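Local coordinates for putative branched-chain amino acid ABC transporter, periplasmic branched-chain amino acid-binding protein (Pseudomonas protegens Pf-5, PDB 4RU0) that probably serves as the periplasmic solute-binding component of an ABC transporter, capturing a small solute such as a branched-chain amino acid between its two lobes, at residues 36-41 and 56-61; 330-335 and 378-383. All blocks are in the same frame, centred on the assembly; numbering follows the deposited sequence.

Contact 1: residues 36-41 and 56-61; sequences FPLATY and GMIDYL
The opening beta-alpha-beta unit of this binding protein, strand 34-40, helix 47-67 and strand 76-82, places F36 and L38 of its first strand against M57, I58 and L61 of its helix. The axes of segments 36-40 and 56-61 run nearly antiparallel, at 161°, and approach to 10.9 Å. L61 supplies the main lid: its CD2 sits 3.9 Å from the centroid of the F36 ring, only 15° off the ring normal, a CH-pi contact over the face, while its CD1 comes to 3.7 Å from F36 CD2 over that same face. F36 presents this face because its CG swings roughly opposite the backbone N (chi1 -154°), carrying the ring from the strand toward the helix. The methyl CE of selenomethionine M57 approaches from another direction, near the ring plane, 4.4 Å from F36 CE2 at the edge. Two residues on, L38 divides its branches between neighbouring helix residues: CD1 meets I58 CG1 at 3.9 Å, and CD2 lies 4.3 Å from the selenium of M57. Replacing F36 with an alanine would probably leave both L61 methyls without the flat surface they rest on and open a gap between strand and helix. The strand is paired through its backbone with strand 76-82, F36 to V77 and L38 to Q79 and C81, while A337 of helix 325-348 also touches F36. Just past the strand, Y41 enters the ligand pocket. Apolar residues of a parallel strand gripped by the following helix are typical of the right-handed beta-alpha-beta crossover, from which the lobes of periplasmic binding proteins are built.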
loop_
_atom_site.group_PDB
_atom_site.type_symbol
_atom_site.label_atom_id
_atom_site.label_comp_id
_atom_site.label_asym_id
_atom_site.label_seq_id
_atom_site.Cartn_x
_atom_site.Cartn_y
_atom_site.Cartn_z
ATOM N N PHE A 36 -18.999 3.272 6.554
ATOM C CA PHE A 36 -17.582 3.172 6.252
ATOM C C PHE A 36 -16.824 2.796 7.516
ATOM O O PHE A 36 -16.426 3.672 8.280
ATOM C CB PHE A 36 -17.062 4.495 5.691
ATOM C CG PHE A 36 -15.866 4.352 4.799
ATOM C CD1 PHE A 36 -16.001 4.454 3.422
ATOM C CD2 PHE A 36 -14.605 4.125 5.333
ATOM C CE1 PHE A 36 -14.904 4.332 2.593
ATOM C CE2 PHE A 36 -13.499 3.997 4.511
ATOM C CZ PHE A 36 -13.648 4.101 3.138
ATOM N N PRO A 37 -16.637 1.488 7.748
ATOM C CA PRO A 37 -15.965 1.026 8.964
ATOM C C PRO A 37 -14.509 1.487 9.012
ATOM O O PRO A 37 -13.812 1.450 7.994
ATOM C CB PRO A 37 -16.065 -0.499 8.860
ATOM C CG PRO A 37 -16.213 -0.774 7.405
ATOM C CD PRO A 37 -16.996 0.375 6.854
ATOM N N LEU A 38 -14.067 1.938 10.183
ATOM C CA LEU A 38 -12.693 2.395 10.351
ATOM C C LEU A 38 -11.987 1.627 11.463
ATOM O O LEU A 38 -12.247 1.844 12.645
ATOM C CB LEU A 38 -12.655 3.897 10.638
ATOM C CG LEU A 38 -13.119 4.789 9.484
ATOM C CD1 LEU A 38 -12.986 6.257 9.848
ATOM C CD2 LEU A 38 -12.341 4.474 8.211
ATOM N N ALA A 39 -11.100 0.717 11.069
ATOM C CA ALA A 39 -10.310 -0.056 12.020
ATOM C C ALA A 39 -8.993 0.665 12.284
ATOM O O ALA A 39 -8.090 0.655 11.445
ATOM C CB ALA A 39 -10.062 -1.468 11.498
ATOM N N THR A 40 -8.891 1.299 13.447
ATOM C CA THR A 40 -7.778 2.202 13.720
ATOM C C THR A 40 -7.075 1.885 15.029
ATOM O O THR A 40 -7.652 1.254 15.918
ATOM C CB THR A 40 -8.253 3.672 13.773
ATOM O OG1 THR A 40 -9.157 3.840 14.873
ATOM C CG2 THR A 40 -8.952 4.067 12.477
ATOM N N TYR A 41 -5.824 2.319 15.140
ATOM C CA TYR A 41 -5.117 2.265 16.410
ATOM C C TYR A 41 -4.701 3.664 16.852
ATOM O O TYR A 41 -4.096 4.413 16.087
ATOM C CB TYR A 41 -3.893 1.336 16.336
ATOM C CG TYR A 41 -3.085 1.409 15.057
ATOM C CD1 TYR A 41 -2.062 2.341 14.904
ATOM C CD2 TYR A 41 -3.318 0.520 14.014
ATOM C CE1 TYR A 41 -1.314 2.398 13.740
ATOM C CE2 TYR A 41 -2.575 0.571 12.848
ATOM C CZ TYR A 41 -1.575 1.511 12.715
ATOM O OH TYR A 41 -0.841 1.562 11.553
ATOM N N GLY A 56 -6.328 11.236 7.504
ATOM C CA GLY A 56 -6.416 11.315 6.056
ATOM C C GLY A 56 -7.710 10.711 5.535
ATOM O O GLY A 56 -8.378 11.295 4.679
HETATM N N MSE A 57 -8.036 9.532 6.031
HETATM C CA MSE A 57 -9.256 8.884 5.648
HETATM C C MSE A 57 -10.449 9.686 6.093
HETATM O O MSE A 57 -11.381 9.891 5.311
HETATM C CB MSE A 57 -9.258 7.541 6.354
HETATM C CG MSE A 57 -8.569 6.462 5.537
HETATM SE SE MSE A 57 -8.390 4.855 6.628
HETATM C CE MSE A 57 -9.239 3.676 5.333
ATOM N N ILE A 58 -10.434 10.163 7.323
ATOM C CA ILE A 58 -11.569 10.904 7.811
ATOM C C ILE A 58 -11.798 12.205 7.038
ATOM O O ILE A 58 -12.910 12.471 6.614
ATOM C CB ILE A 58 -11.435 11.188 9.319
ATOM C CG1 ILE A 58 -11.518 9.887 10.111
ATOM C CG2 ILE A 58 -12.533 12.119 9.789
ATOM C CD1 ILE A 58 -10.898 9.953 11.486
ATOM N N ASP A 59 -10.743 12.977 6.802
ATOM C CA ASP A 59 -10.916 14.262 6.155
ATOM C C ASP A 59 -11.445 14.071 4.760
ATOM O O ASP A 59 -12.297 14.819 4.317
ATOM C CB ASP A 59 -9.639 15.096 6.172
ATOM C CG ASP A 59 -9.265 15.540 7.556
ATOM O OD1 ASP A 59 -8.115 15.957 7.782
ATOM O OD2 ASP A 59 -10.125 15.470 8.441
ATOM N N TYR A 60 -10.944 13.071 4.056
ATOM C CA TYR A 60 -11.456 12.809 2.720
ATOM C C TYR A 60 -12.927 12.393 2.742
ATOM O O TYR A 60 -13.683 12.736 1.838
ATOM C CB TYR A 60 -10.599 11.838 1.929
ATOM C CG TYR A 60 -11.070 11.703 0.514
ATOM C CD1 TYR A 60 -10.959 12.751 -0.371
ATOM C CD2 TYR A 60 -11.656 10.547 0.072
ATOM C CE1 TYR A 60 -11.402 12.638 -1.671
ATOM C CE2 TYR A 60 -12.106 10.430 -1.222
ATOM C CZ TYR A 60 -11.973 11.482 -2.087
ATOM O OH TYR A 60 -12.425 11.365 -3.368
ATOM N N LEU A 61 -13.312 11.619 3.754
ATOM C CA LEU A 61 -14.706 11.203 3.894
ATOM C C LEU A 61 -15.574 12.409 4.248
ATOM O O LEU A 61 -16.692 12.558 3.746
ATOM C CB LEU A 61 -14.856 10.112 4.961
ATOM C CG LEU A 61 -14.262 8.729 4.673
ATOM C CD1 LEU A 61 -14.443 7.808 5.871
ATOM C CD2 LEU A 61 -14.881 8.113 3.432
#

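Contact 2: residues 330-335 and 378-383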
loop_
_atom_site.group_PDB
_atom_site.type_symbol
_atom_site.label_atom_id
_atom_site.label_comp_id
_atom_site.label_asym_id
_atom_site.label_seq_id
_atom_site.Cartn_x
_atom_site.Cartn_y
_atom_site.Cartn_z
ATOM N N GLY A 330 -3.758 7.572 3.841
ATOM C CA GLY A 330 -5.132 7.668 4.292
ATOM C C GLY A 330 -6.029 8.205 3.192
ATOM O O GLY A 330 -7.133 7.702 2.974
ATOM N N LEU A 331 -5.545 9.225 2.492
ATOM C CA LEU A 331 -6.288 9.824 1.389
ATOM C C LEU A 331 -6.520 8.832 0.253
ATOM O O LEU A 331 -7.609 8.758 -0.307
ATOM C CB LEU A 331 -5.553 11.058 0.860
ATOM C CG LEU A 331 -5.419 12.238 1.822
ATOM C CD1 LEU A 331 -4.590 13.344 1.199
ATOM C CD2 LEU A 331 -6.795 12.762 2.219
ATOM N N VAL A 332 -5.487 8.069 -0.079
ATOM C CA VAL A 332 -5.566 7.136 -1.193
ATOM C C VAL A 332 -6.372 5.896 -0.797
ATOM O O VAL A 332 -7.142 5.357 -1.595
ATOM C CB VAL A 332 -4.154 6.744 -1.688
ATOM C CG1 VAL A 332 -4.201 5.511 -2.577
ATOM C CG2 VAL A 332 -3.531 7.916 -2.430
ATOM N N ASN A 333 -6.205 5.466 0.449
ATOM C CA ASN A 333 -6.974 4.353 0.996
ATOM C C ASN A 333 -8.476 4.636 0.945
ATOM O O ASN A 333 -9.268 3.780 0.556
ATOM C CB ASN A 333 -6.545 4.068 2.438
ATOM C CG ASN A 333 -6.713 2.615 2.822
ATOM O OD1 ASN A 333 -6.592 1.721 1.984
ATOM N ND2 ASN A 333 -7.000 2.370 4.098
ATOM N N ALA A 334 -8.854 5.853 1.326
ATOM C CA ALA A 334 -10.254 6.248 1.377
ATOM C C ALA A 334 -10.840 6.446 -0.018
ATOM O O ALA A 334 -12.004 6.131 -0.259
ATOM C CB ALA A 334 -10.413 7.518 2.197
ATOM N N ALA A 335 -10.031 6.968 -0.933
ATOM C CA ALA A 335 -10.501 7.271 -2.278
ATOM C C ALA A 335 -10.826 6.003 -3.063
ATOM O O ALA A 335 -11.779 5.970 -3.850
ATOM C CB ALA A 335 -9.470 8.098 -3.020
ATOM N N LEU A 378 -4.113 13.423 -9.389
ATOM C CA LEU A 378 -3.261 13.171 -10.551
ATOM C C LEU A 378 -1.835 12.751 -10.184
ATOM O O LEU A 378 -1.346 11.720 -10.655
ATOM C CB LEU A 378 -3.220 14.401 -11.453
ATOM C CG LEU A 378 -2.649 14.123 -12.843
ATOM C CD1 LEU A 378 -3.373 12.950 -13.493
ATOM C CD2 LEU A 378 -2.732 15.361 -13.719
ATOM N N GLY A 379 -1.166 13.529 -9.340
ATOM C CA GLY A 379 0.182 13.164 -8.933
ATOM C C GLY A 379 0.249 12.228 -7.734
ATOM O O GLY A 379 1.315 11.691 -7.412
ATOM N N LEU A 380 -0.892 12.025 -7.077
ATOM C CA LEU A 380 -0.930 11.332 -5.794
ATOM C C LEU A 380 -1.232 9.840 -5.928
ATOM O O LEU A 380 -0.664 9.013 -5.212
ATOM C CB LEU A 380 -1.966 11.996 -4.883
ATOM C CG LEU A 380 -2.042 11.534 -3.430
ATOM C CD1 LEU A 380 -0.663 11.522 -2.789
ATOM C CD2 LEU A 380 -2.983 12.440 -2.654
HETATM N N MSE A 381 -2.126 9.502 -6.849
HETATM C CA MSE A 381 -2.554 8.122 -7.035
HETATM C C MSE A 381 -2.427 7.711 -8.497
HETATM O O MSE A 381 -2.684 8.509 -9.397
HETATM C CB MSE A 381 -3.995 7.946 -6.557
HETATM C CG MSE A 381 -4.586 6.566 -6.812
HETATM SE SE MSE A 381 -6.509 6.530 -6.461
HETATM C CE MSE A 381 -6.461 7.380 -4.718
ATOM N N GLN A 382 -2.027 6.466 -8.731
ATOM C CA GLN A 382 -1.875 5.958 -10.089
ATOM C C GLN A 382 -3.216 5.569 -10.706
ATOM O O GLN A 382 -4.251 5.607 -10.040
ATOM C CB GLN A 382 -0.931 4.754 -10.095
ATOM C CG GLN A 382 -1.457 3.554 -9.330
ATOM C CD GLN A 382 -0.386 2.513 -9.069
ATOM O OE1 GLN A 382 -0.198 1.584 -9.856
ATOM N NE2 GLN A 382 0.322 2.662 -7.954
ATOM N N ASN A 383 -3.191 5.202 -11.983
ATOM C CA ASN A 383 -4.357 4.617 -12.633
ATOM C C ASN A 383 -4.697 3.262 -12.020
ATOM O O ASN A 383 -3.815 2.542 -11.549
ATOM C CB ASN A 383 -4.126 4.459 -14.140
ATOM C CG ASN A 383 -4.128 5.788 -14.880
ATOM O OD1 ASN A 383 -3.964 6.851 -14.279
ATOM N ND2 ASN A 383 -4.318 5.732 -16.195
#
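M381, a selenomethionine, lays its terminal methyl CE between V332 and A335 on successive turns of helix 325-348. That carbon is 3.5 Å from A335 CB and 3.6 Å from V332 CG1, and it also nears V332 CG2, at 3.8 Å, so one methyl fills the niche between a beta-branched residue and a small one. The side chain gets there by running extended through its first two torsions and then bending at the selenium (chi3 -49°), which turns CE onto the helix surface. V332 and M381 meet at a slant, with CE reaching both valine branches. L380 adds a second, looser patch: its CG lies 4.0 Å from V332 CG2, the two side chains lying alongside one another and running opposite ways, and its CD2 comes to 4.3 Å from L331 CD1. V332 is therefore held from two neighbouring positions of the loop, its CG2 being shared between L380 and M381. The loop, which follows helix 369-375, covers one side of the helix; N333 points away from it, and its neighbours include M57 of helix 47-67. L380 and L331 also both touch helix 299-309, which extends the apolar layer beyond the loop, while M154 packs against M381. Every touching residue here is buried, and the side-chain contacts between the segments pair apolar carbons, with no hydrogen bond between them. With no polar pair to set direction, the fit of loop to helix rests on complementary shape and on exclusion of water, the bent end of M381 supplying the closest approach.

Along the sequence both segments of contact 1 come ahead of those of contact 2, yet the contact centres lie only 14 Å apart. Helix 325-348 brings them together: one side of it carries the loop 378-383, and another packs on helix 47-67, where Y60 CE2 lies 3.7 Å from A335 CA. The strand, the two helices and the loop thus make one continuous buried body, linking the first beta-alpha-beta unit of the fold to a much later part of the sequence. The bound pentaoxaheptadecane lies nearby, about 9 Å from the M57 side chain and about 12 Å from that of V332, so contact 1 borders the pocket through Y41, while contact 2 stands further back.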